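Local coordinates for protein endo-beta-1,4-glucanase (cellulase B) (Bacillus halodurans, PDB 4V2X) that probably hydrolyses beta-1,4-linked glucans as a three-module endoglucanase, joining a family 5 catalytic module to an Ig-like module and a carbohydrate-binding module of family 46, at residues A[452-463]-A[474-482]; A[527-535]-A[545-553]. All coordinates share one frame; numbering follows the deposited sequence. Where two conformers were deposited one is given.

Contact 1: A[452-463]-A[474-482]; sequences ASSGTLGTNGMV and HFRVNTYRT
N460 and T479 meet with their side chains at about a right angle: T479 OG1 donates to N460 OD1 at 2.6 Å, lying 21° out of the plane of that carbonyl. N460 CG stands anti to the carbonyl carbon (chi1 -52°), which turns the amide back along its own chain, where ND2 donates to T456 O at 2.8 Å, almost in the amide plane. Both ends of the amide are thus engaged and its rotation is fixed. A water bridges A452 O and T479 OG1, donating to both, so the hydroxyl is gripped twice.

The backbone explains the asparagine's position. N460 and G461 both face V477, whose O accepts from N460 N and whose N donates to G461 O (2.9 Å). Beyond this bulge, V463 and V477 cross obliquely on the face covered by helix 445-452, with their CG2 methyls 3.9 Å apart. The other face carries T459, M462 and R476. There, in the R476 conformer described, one of two, T459 CG2 tentatively lies over one face of the guanidinium, toward its rim. Two residues, N460 and G461, set opposite the single V477 make a classic beta bulge, here in the hairpin of strands 458-467 and 473-480 of the Ig-like module.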
loop_
_atom_site.group_PDB
_atom_site.type_symbol
_atom_site.label_atom_id
_atom_site.label_comp_id
_atom_site.label_asym_id
_atom_site.label_seq_id
_atom_site.Cartn_x
_atom_site.Cartn_y
_atom_site.Cartn_z
ATOM N N ALA A 452 34.573 -7.027 -54.148
ATOM C CA ALA A 452 33.807 -5.894 -54.667
ATOM C C ALA A 452 34.466 -5.088 -55.799
ATOM O O ALA A 452 34.107 -3.931 -55.994
ATOM C CB ALA A 452 33.487 -4.960 -53.513
ATOM N N SER A 453 35.407 -5.666 -56.550
ATOM C CA SER A 453 36.043 -4.916 -57.658
ATOM C C SER A 453 35.056 -4.598 -58.789
ATOM O O SER A 453 35.239 -3.617 -59.514
ATOM C CB SER A 453 37.257 -5.656 -58.233
ATOM O OG SER A 453 36.955 -7.017 -58.490
ATOM N N SER A 454 34.018 -5.426 -58.931
ATOM C CA SER A 454 32.975 -5.212 -59.942
ATOM C C SER A 454 32.274 -3.854 -59.808
ATOM O O SER A 454 31.775 -3.307 -60.796
ATOM C CB SER A 454 31.927 -6.328 -59.875
ATOM O OG SER A 454 31.104 -6.187 -58.730
ATOM N N GLY A 455 32.215 -3.326 -58.586
ATOM C CA GLY A 455 31.573 -2.038 -58.333
ATOM C C GLY A 455 30.063 -2.041 -58.504
ATOM O O GLY A 455 29.450 -0.974 -58.603
ATOM N N THR A 456 29.460 -3.230 -58.550
ATOM C CA THR A 456 28.009 -3.365 -58.551
ATOM C C THR A 456 27.511 -2.768 -57.242
ATOM O O THR A 456 28.092 -3.029 -56.199
ATOM C CB THR A 456 27.594 -4.845 -58.616
ATOM O OG1 THR A 456 28.196 -5.459 -59.765
ATOM C CG2 THR A 456 26.082 -4.989 -58.693
ATOM N N LEU A 457 26.450 -1.966 -57.292
ATOM C CA LEU A 457 25.980 -1.268 -56.091
ATOM C C LEU A 457 25.219 -2.219 -55.178
ATOM O O LEU A 457 24.536 -3.127 -55.651
ATOM C CB LEU A 457 25.099 -0.075 -56.467
ATOM C CG LEU A 457 25.781 0.971 -57.353
ATOM C CD1 LEU A 457 24.831 2.122 -57.659
ATOM C CD2 LEU A 457 27.060 1.486 -56.714
ATOM N N GLY A 458 25.355 -2.004 -53.872
ATOM C CA GLY A 458 24.710 -2.838 -52.870
ATOM C C GLY A 458 25.698 -3.840 -52.313
ATOM O O GLY A 458 26.919 -3.666 -52.434
ATOM N N THR A 459 25.174 -4.903 -51.721
ATOM C CA THR A 459 26.013 -5.878 -51.035
ATOM C C THR A 459 26.700 -6.804 -52.031
ATOM O O THR A 459 26.034 -7.542 -52.755
ATOM C CB THR A 459 25.194 -6.705 -50.024
ATOM O OG1 THR A 459 24.568 -5.822 -49.081
ATOM C CG2 THR A 459 26.096 -7.686 -49.278
ATOM N N ASN A 460 28.032 -6.762 -52.045
ATOM C CA ASN A 460 28.853 -7.548 -52.970
ATOM C C ASN A 460 29.210 -8.909 -52.404
ATOM O O ASN A 460 29.374 -9.873 -53.142
ATOM C CB ASN A 460 30.165 -6.814 -53.287
ATOM C CG ASN A 460 29.947 -5.388 -53.747
ATOM O OD1 ASN A 460 30.375 -4.437 -53.081
ATOM N ND2 ASN A 460 29.270 -5.227 -54.878
ATOM N N GLY A 461 29.349 -8.980 -51.086
ATOM C CA GLY A 461 29.792 -10.198 -50.439
ATOM C C GLY A 461 29.929 -9.972 -48.958
ATOM O O GLY A 461 29.411 -8.987 -48.425
ATOM N N MET A 462 30.648 -10.869 -48.291
ATOM C CA MET A 462 30.736 -10.859 -46.836
ATOM C C MET A 462 32.132 -11.207 -46.349
ATOM O O MET A 462 32.791 -12.065 -46.928
ATOM C CB MET A 462 29.750 -11.872 -46.270
ATOM C CG MET A 462 29.547 -11.785 -44.769
ATOM S SD MET A 462 28.294 -12.969 -44.256
ATOM C CE MET A 462 27.107 -12.752 -45.580
ATOM N N VAL A 463 32.567 -10.531 -45.285
ATOM C CA VAL A 463 33.757 -10.916 -44.541
ATOM C C VAL A 463 33.231 -11.403 -43.192
ATOM O O VAL A 463 32.543 -10.663 -42.490
ATOM C CB VAL A 463 34.737 -9.747 -44.351
ATOM C CG1 VAL A 463 35.843 -10.140 -43.389
ATOM C CG2 VAL A 463 35.315 -9.326 -45.698
ATOM N N HIS A 474 29.306 -11.021 -38.973
ATOM C CA HIS A 474 29.288 -10.917 -40.431
ATOM C C HIS A 474 29.331 -9.473 -40.892
ATOM O O HIS A 474 28.442 -8.702 -40.560
ATOM C CB HIS A 474 28.018 -11.567 -40.967
ATOM C CG HIS A 474 27.773 -12.932 -40.419
ATOM N ND1 HIS A 474 28.405 -14.051 -40.911
ATOM C CD2 HIS A 474 26.970 -13.360 -39.419
ATOM C CE1 HIS A 474 27.997 -15.113 -40.242
ATOM N NE2 HIS A 474 27.132 -14.721 -39.326
ATOM N N PHE A 475 30.373 -9.113 -41.638
ATOM C CA PHE A 475 30.475 -7.797 -42.256
ATOM C C PHE A 475 29.987 -7.858 -43.693
ATOM O O PHE A 475 30.608 -8.517 -44.537
ATOM C CB PHE A 475 31.923 -7.299 -42.280
ATOM C CG PHE A 475 32.535 -7.108 -40.924
ATOM C CD1 PHE A 475 32.286 -5.952 -40.187
ATOM C CD2 PHE A 475 33.404 -8.056 -40.403
ATOM C CE1 PHE A 475 32.859 -5.774 -38.942
ATOM C CE2 PHE A 475 33.983 -7.879 -39.163
ATOM C CZ PHE A 475 33.705 -6.736 -38.429
ATOM N N ARG A 476 28.898 -7.153 -43.973
ATOM C CA ARG A 476 28.392 -7.052 -45.335
ATOM C C ARG A 476 29.253 -6.035 -46.067
ATOM O O ARG A 476 29.421 -4.902 -45.598
ATOM C CB ARG A 476 26.926 -6.622 -45.336
ATOM C CG ARG A 476 26.013 -7.620 -44.644
ATOM C CD ARG A 476 24.616 -7.058 -44.435
ATOM N NE ARG A 476 23.899 -6.946 -45.696
ATOM C CZ ARG A 476 23.325 -7.972 -46.315
ATOM N NH1 ARG A 476 23.387 -9.179 -45.779
ATOM N NH2 ARG A 476 22.697 -7.790 -47.468
ATOM N N VAL A 477 29.828 -6.441 -47.200
ATOM C CA VAL A 477 30.686 -5.560 -47.979
ATOM C C VAL A 477 29.826 -4.920 -49.065
ATOM O O VAL A 477 29.321 -5.614 -49.947
ATOM C CB VAL A 477 31.887 -6.314 -48.590
ATOM C CG1 VAL A 477 32.714 -5.386 -49.473
ATOM C CG2 VAL A 477 32.742 -6.924 -47.487
ATOM N N ASN A 478 29.653 -3.603 -48.965
ATOM C CA ASN A 478 28.693 -2.853 -49.771
ATOM C C ASN A 478 29.365 -1.790 -50.612
ATOM O O ASN A 478 30.148 -0.997 -50.095
ATOM C CB ASN A 478 27.674 -2.160 -48.861
ATOM C CG ASN A 478 26.920 -3.134 -47.977
ATOM O OD1 ASN A 478 26.674 -4.274 -48.360
ATOM N ND2 ASN A 478 26.558 -2.690 -46.772
ATOM N N THR A 479 29.054 -1.764 -51.904
ATOM C CA THR A 479 29.503 -0.678 -52.760
ATOM C C THR A 479 28.379 0.338 -52.884
ATOM O O THR A 479 27.227 -0.035 -53.094
ATOM C CB THR A 479 29.898 -1.192 -54.152
ATOM O OG1 THR A 479 30.976 -2.128 -54.016
ATOM C CG2 THR A 479 30.334 -0.047 -55.043
ATOM N N TYR A 480 28.721 1.617 -52.745
ATOM C CA TYR A 480 27.729 2.686 -52.809
ATOM C C TYR A 480 28.212 3.880 -53.633
ATOM O O TYR A 480 29.415 4.070 -53.849
ATOM C CB TYR A 480 27.361 3.153 -51.395
ATOM C CG TYR A 480 28.412 4.035 -50.740
ATOM C CD1 TYR A 480 29.563 3.483 -50.185
ATOM C CD2 TYR A 480 28.266 5.415 -50.698
ATOM C CE1 TYR A 480 30.527 4.281 -49.597
ATOM C CE2 TYR A 480 29.225 6.219 -50.108
ATOM C CZ TYR A 480 30.353 5.641 -49.553
ATOM O OH TYR A 480 31.323 6.428 -48.968
ATOM N N ARG A 481 27.239 4.664 -54.105
ATOM C CA ARG A 481 27.472 6.016 -54.613
ATOM C C ARG A 481 26.552 6.953 -53.848
ATOM O O ARG A 481 25.627 6.512 -53.169
ATOM C CB ARG A 481 27.123 6.146 -56.089
ATOM C CG ARG A 481 27.331 4.904 -56.921
ATOM C CD ARG A 481 26.819 5.129 -58.330
ATOM N NE ARG A 481 27.477 6.276 -58.954
ATOM C CZ ARG A 481 26.854 7.294 -59.548
ATOM N NH1 ARG A 481 25.530 7.331 -59.639
ATOM N NH2 ARG A 481 27.570 8.277 -60.075
ATOM N N THR A 482 26.779 8.251 -53.991
ATOM C CA THR A 482 25.902 9.226 -53.360
ATOM C C THR A 482 24.458 8.926 -53.777
ATOM O O THR A 482 24.176 8.783 -54.972
ATOM C CB THR A 482 26.296 10.670 -53.730
ATOM O OG1 THR A 482 27.551 10.982 -53.112
ATOM C CG2 THR A 482 25.247 11.671 -53.249
HETATM O O HOH W 1 33.373 -1.374 -55.089
#

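Contact 2: A[527-535]-A[545-553]; sequences FKEFGYAFS and LTEAFFREV
T546 reaches Y532 and A533 through two hydrogen bonds of different geometry. Its OG1 donates to Y532 O at 2.7 Å, in the carbonyl plane and on a lone pair. Its backbone N donates to A533 O at 3.1 Å; the N-H points almost straight at the oxygen (176°), yet the donor lies well above the carbonyl plane, away from the lone pairs. The hydroxyl also accepts from F549 N at 3.1 Å. With chi1 at 66°, OG1 lies between the backbone N and the carbonyl carbon, from where it can serve the helix start and the loop together. One side chain therefore caps helix 547-551 and ties that end to the loop at 531-533.

A CH-pi contact forms beside these bonds. A548 CB stands over one face of the Y532 ring, 4.1 Å from its centroid and 28° off the normal, closest to CZ. Y532 CG is anti to its own N, which extends the ring across the first turn of the helix.

Water supplies a further polar link: it accepts from Y532 OH and donates to A548 O and E552 OE2, joining the tyrosine's outer end to the helix and the residue just after it.

The remaining contacts are apolar and lie deeper. A533 CB packs against F549 CD1, and the aliphatic CG of K528 approaches F549 CE1 at 4.1 Å with the two side chains nearly perpendicular; the K528 amine is held by A519 O and other backbone carbonyls. F534 CB meets L545 CD2 at 4.0 Å, across a non-hydrogen-bonded antiparallel pair. F549 also touches I574 of strand 569-577. The geometry is that of a threonine N-cap, here at a short helix directly following strand 542-545 in the family 46 carbohydrate-binding module.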
loop_
_atom_site.group_PDB
_atom_site.type_symbol
_atom_site.label_atom_id
_atom_site.label_comp_id
_atom_site.label_asym_id
_atom_site.label_seq_id
_atom_site.Cartn_x
_atom_site.Cartn_y
_atom_site.Cartn_z
ATOM N N PHE A 527 14.761 14.224 -35.304
ATOM C CA PHE A 527 14.862 12.896 -35.917
ATOM C C PHE A 527 13.529 12.178 -35.820
ATOM O O PHE A 527 13.078 11.851 -34.720
ATOM C CB PHE A 527 15.921 12.045 -35.224
ATOM C CG PHE A 527 17.326 12.495 -35.481
ATOM C CD1 PHE A 527 18.031 11.997 -36.563
ATOM C CD2 PHE A 527 17.945 13.408 -34.643
ATOM C CE1 PHE A 527 19.334 12.395 -36.803
ATOM C CE2 PHE A 527 19.249 13.810 -34.884
ATOM C CZ PHE A 527 19.937 13.304 -35.970
ATOM N N LYS A 528 12.906 11.952 -36.966
ATOM C CA LYS A 528 11.587 11.319 -37.015
ATOM C C LYS A 528 11.676 9.806 -36.826
ATOM O O LYS A 528 12.753 9.202 -36.921
ATOM C CB LYS A 528 10.882 11.641 -38.337
ATOM C CG LYS A 528 10.700 13.125 -38.621
ATOM C CD LYS A 528 9.904 13.852 -37.539
ATOM C CE LYS A 528 10.788 14.608 -36.554
ATOM N NZ LYS A 528 9.999 15.316 -35.503
ATOM N N GLU A 529 10.527 9.202 -36.549
ATOM C CA GLU A 529 10.451 7.789 -36.224
ATOM C C GLU A 529 10.419 6.915 -37.485
ATOM O O GLU A 529 9.536 7.056 -38.331
ATOM C CB GLU A 529 9.224 7.524 -35.358
ATOM C CG GLU A 529 9.069 6.055 -35.007
ATOM C CD GLU A 529 7.910 5.758 -34.086
ATOM O OE1 GLU A 529 7.338 6.696 -33.495
ATOM O OE2 GLU A 529 7.572 4.566 -33.964
ATOM N N PHE A 530 11.367 5.984 -37.588
ATOM C CA PHE A 530 11.493 5.106 -38.749
ATOM C C PHE A 530 10.232 4.253 -38.876
ATOM O O PHE A 530 9.777 3.667 -37.895
ATOM C CB PHE A 530 12.729 4.206 -38.591
ATOM C CG PHE A 530 13.148 3.495 -39.852
ATOM C CD1 PHE A 530 12.424 2.411 -40.343
ATOM C CD2 PHE A 530 14.293 3.891 -40.534
ATOM C CE1 PHE A 530 12.823 1.752 -41.493
ATOM C CE2 PHE A 530 14.699 3.232 -41.685
ATOM C CZ PHE A 530 13.965 2.162 -42.169
ATOM N N GLY A 531 9.671 4.199 -40.082
ATOM C CA GLY A 531 8.458 3.416 -40.343
ATOM C C GLY A 531 7.216 4.256 -40.123
ATOM O O GLY A 531 6.382 4.394 -41.029
ATOM N N TYR A 532 7.099 4.851 -38.940
ATOM C CA TYR A 532 5.918 5.622 -38.589
ATOM C C TYR A 532 5.801 6.893 -39.428
ATOM O O TYR A 532 4.735 7.175 -39.978
ATOM C CB TYR A 532 5.915 5.974 -37.101
ATOM C CG TYR A 532 4.690 6.755 -36.694
ATOM C CD1 TYR A 532 3.470 6.123 -36.536
ATOM C CD2 TYR A 532 4.749 8.133 -36.507
ATOM C CE1 TYR A 532 2.335 6.833 -36.184
ATOM C CE2 TYR A 532 3.618 8.856 -36.162
ATOM C CZ TYR A 532 2.415 8.195 -35.997
ATOM O OH TYR A 532 1.297 8.907 -35.651
ATOM N N ALA A 533 6.893 7.659 -39.507
ATOM C CA ALA A 533 6.901 8.944 -40.209
ATOM C C ALA A 533 7.419 8.860 -41.649
ATOM O O ALA A 533 7.066 9.689 -42.497
ATOM C CB ALA A 533 7.714 9.957 -39.414
ATOM N N PHE A 534 8.258 7.869 -41.925
ATOM C CA PHE A 534 8.859 7.725 -43.238
ATOM C C PHE A 534 9.338 6.294 -43.408
ATOM O O PHE A 534 9.504 5.573 -42.425
ATOM C CB PHE A 534 10.057 8.666 -43.373
ATOM C CG PHE A 534 11.196 8.300 -42.469
ATOM C CD1 PHE A 534 11.234 8.771 -41.165
ATOM C CD2 PHE A 534 12.203 7.444 -42.905
ATOM C CE1 PHE A 534 12.272 8.427 -40.318
ATOM C CE2 PHE A 534 13.235 7.088 -42.054
ATOM C CZ PHE A 534 13.274 7.582 -40.770
ATOM N N SER A 535 9.583 5.888 -44.646
ATOM C CA SER A 535 10.093 4.546 -44.920
ATOM C C SER A 535 10.822 4.497 -46.261
ATOM O O SER A 535 10.337 5.040 -47.242
ATOM C CB SER A 535 8.936 3.542 -44.925
ATOM O OG SER A 535 9.397 2.215 -45.151
ATOM N N LEU A 545 7.002 9.330 -47.329
ATOM C CA LEU A 545 6.702 10.169 -46.166
ATOM C C LEU A 545 5.242 9.888 -45.882
ATOM O O LEU A 545 4.405 10.065 -46.766
ATOM C CB LEU A 545 6.902 11.661 -46.452
ATOM C CG LEU A 545 8.293 12.105 -46.911
ATOM C CD1 LEU A 545 8.349 13.617 -47.024
ATOM C CD2 LEU A 545 9.374 11.610 -45.968
ATOM N N THR A 546 4.933 9.455 -44.666
ATOM C CA THR A 546 3.598 8.919 -44.378
ATOM C C THR A 546 2.556 9.995 -44.131
ATOM O O THR A 546 2.872 11.151 -43.816
ATOM C CB THR A 546 3.613 8.003 -43.148
ATOM O OG1 THR A 546 3.933 8.774 -41.993
ATOM C CG2 THR A 546 4.615 6.862 -43.322
ATOM N N GLU A 547 1.293 9.599 -44.234
ATOM C CA GLU A 547 0.203 10.502 -43.871
ATOM C C GLU A 547 0.284 10.914 -42.400
ATOM O O GLU A 547 -0.028 12.052 -42.048
ATOM C CB GLU A 547 -1.156 9.866 -44.174
ATOM C CG GLU A 547 -2.288 10.873 -44.062
ATOM C CD GLU A 547 -3.601 10.396 -44.649
ATOM O OE1 GLU A 547 -3.598 9.458 -45.478
ATOM O OE2 GLU A 547 -4.643 10.982 -44.279
ATOM N N ALA A 548 0.729 10.000 -41.542
ATOM C CA ALA A 548 0.884 10.304 -40.115
ATOM C C ALA A 548 1.920 11.401 -39.888
ATOM O O ALA A 548 1.772 12.225 -38.989
ATOM C CB ALA A 548 1.280 9.054 -39.353
ATOM N N PHE A 549 2.975 11.397 -40.697
ATOM C CA PHE A 549 3.961 12.482 -40.665
ATOM C C PHE A 549 3.284 13.811 -40.982
ATOM O O PHE A 549 3.384 14.761 -40.211
ATOM C CB PHE A 549 5.093 12.212 -41.654
ATOM C CG PHE A 549 6.037 13.373 -41.856
ATOM C CD1 PHE A 549 6.962 13.712 -40.880
ATOM C CD2 PHE A 549 6.039 14.079 -43.052
ATOM C CE1 PHE A 549 7.851 14.760 -41.078
ATOM C CE2 PHE A 549 6.929 15.126 -43.261
ATOM C CZ PHE A 549 7.836 15.465 -42.273
ATOM N N PHE A 550 2.589 13.865 -42.115
ATOM C CA PHE A 550 1.973 15.112 -42.559
ATOM C C PHE A 550 0.863 15.622 -41.642
ATOM O O PHE A 550 0.631 16.830 -41.577
ATOM C CB PHE A 550 1.475 14.980 -43.996
ATOM C CG PHE A 550 2.581 14.929 -45.007
ATOM C CD1 PHE A 550 3.405 16.029 -45.204
ATOM C CD2 PHE A 550 2.807 13.791 -45.757
ATOM C CE1 PHE A 550 4.431 15.992 -46.131
ATOM C CE2 PHE A 550 3.829 13.749 -46.694
ATOM C CZ PHE A 550 4.643 14.851 -46.879
ATOM N N ARG A 551 0.196 14.725 -40.920
ATOM C CA ARG A 551 -0.829 15.148 -39.957
ATOM C C ARG A 551 -0.274 16.098 -38.892
ATOM O O ARG A 551 -1.017 16.894 -38.321
ATOM C CB ARG A 551 -1.493 13.946 -39.274
ATOM C CG ARG A 551 -2.611 13.315 -40.081
ATOM C CD ARG A 551 -3.577 12.534 -39.205
ATOM N NE ARG A 551 -2.942 11.389 -38.559
ATOM C CZ ARG A 551 -2.734 10.204 -39.133
ATOM N NH1 ARG A 551 -3.095 9.979 -40.394
ATOM N NH2 ARG A 551 -2.149 9.234 -38.438
ATOM N N GLU A 552 1.030 16.015 -38.633
ATOM C CA GLU A 552 1.676 16.873 -37.652
ATOM C C GLU A 552 2.711 17.809 -38.277
ATOM O O GLU A 552 3.697 18.184 -37.637
ATOM C CB GLU A 552 2.283 16.003 -36.552
ATOM C CG GLU A 552 1.219 15.178 -35.844
ATOM C CD GLU A 552 1.744 14.432 -34.637
ATOM O OE1 GLU A 552 2.055 15.085 -33.622
ATOM O OE2 GLU A 552 1.837 13.190 -34.712
ATOM N N VAL A 553 2.465 18.199 -39.527
ATOM C CA VAL A 553 3.256 19.206 -40.202
ATOM C C VAL A 553 2.325 20.344 -40.615
ATOM O O VAL A 553 1.312 20.120 -41.278
ATOM C CB VAL A 553 3.958 18.628 -41.443
ATOM C CG1 VAL A 553 4.689 19.719 -42.220
ATOM C CG2 VAL A 553 4.917 17.508 -41.043
HETATM O O HOH W 2 0.865 11.557 -36.559
#

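Contact 1 and contact 2 occupy different modules, in series along the chain, with centres about 30 Å apart and nearest atoms about 14 Å apart; they share no secondary-structure element. Both are partly buried. Contact 1 buries 787 Å² and runs along two neighbouring strands, so repeated backbone pairing dominates, with a largely apolar, buried face and a face with more polar and exposed residues. Contact 2 buries 385 Å² and joins a loop and the edge strand 534-537 to the end of strand 542-545 and the short helix that follows, so fewer backbone bonds are available and individual side chains carry more. In each, a threonine hydroxyl has two polar partners: an asparagine and water in contact 1, backbone groups in contact 2.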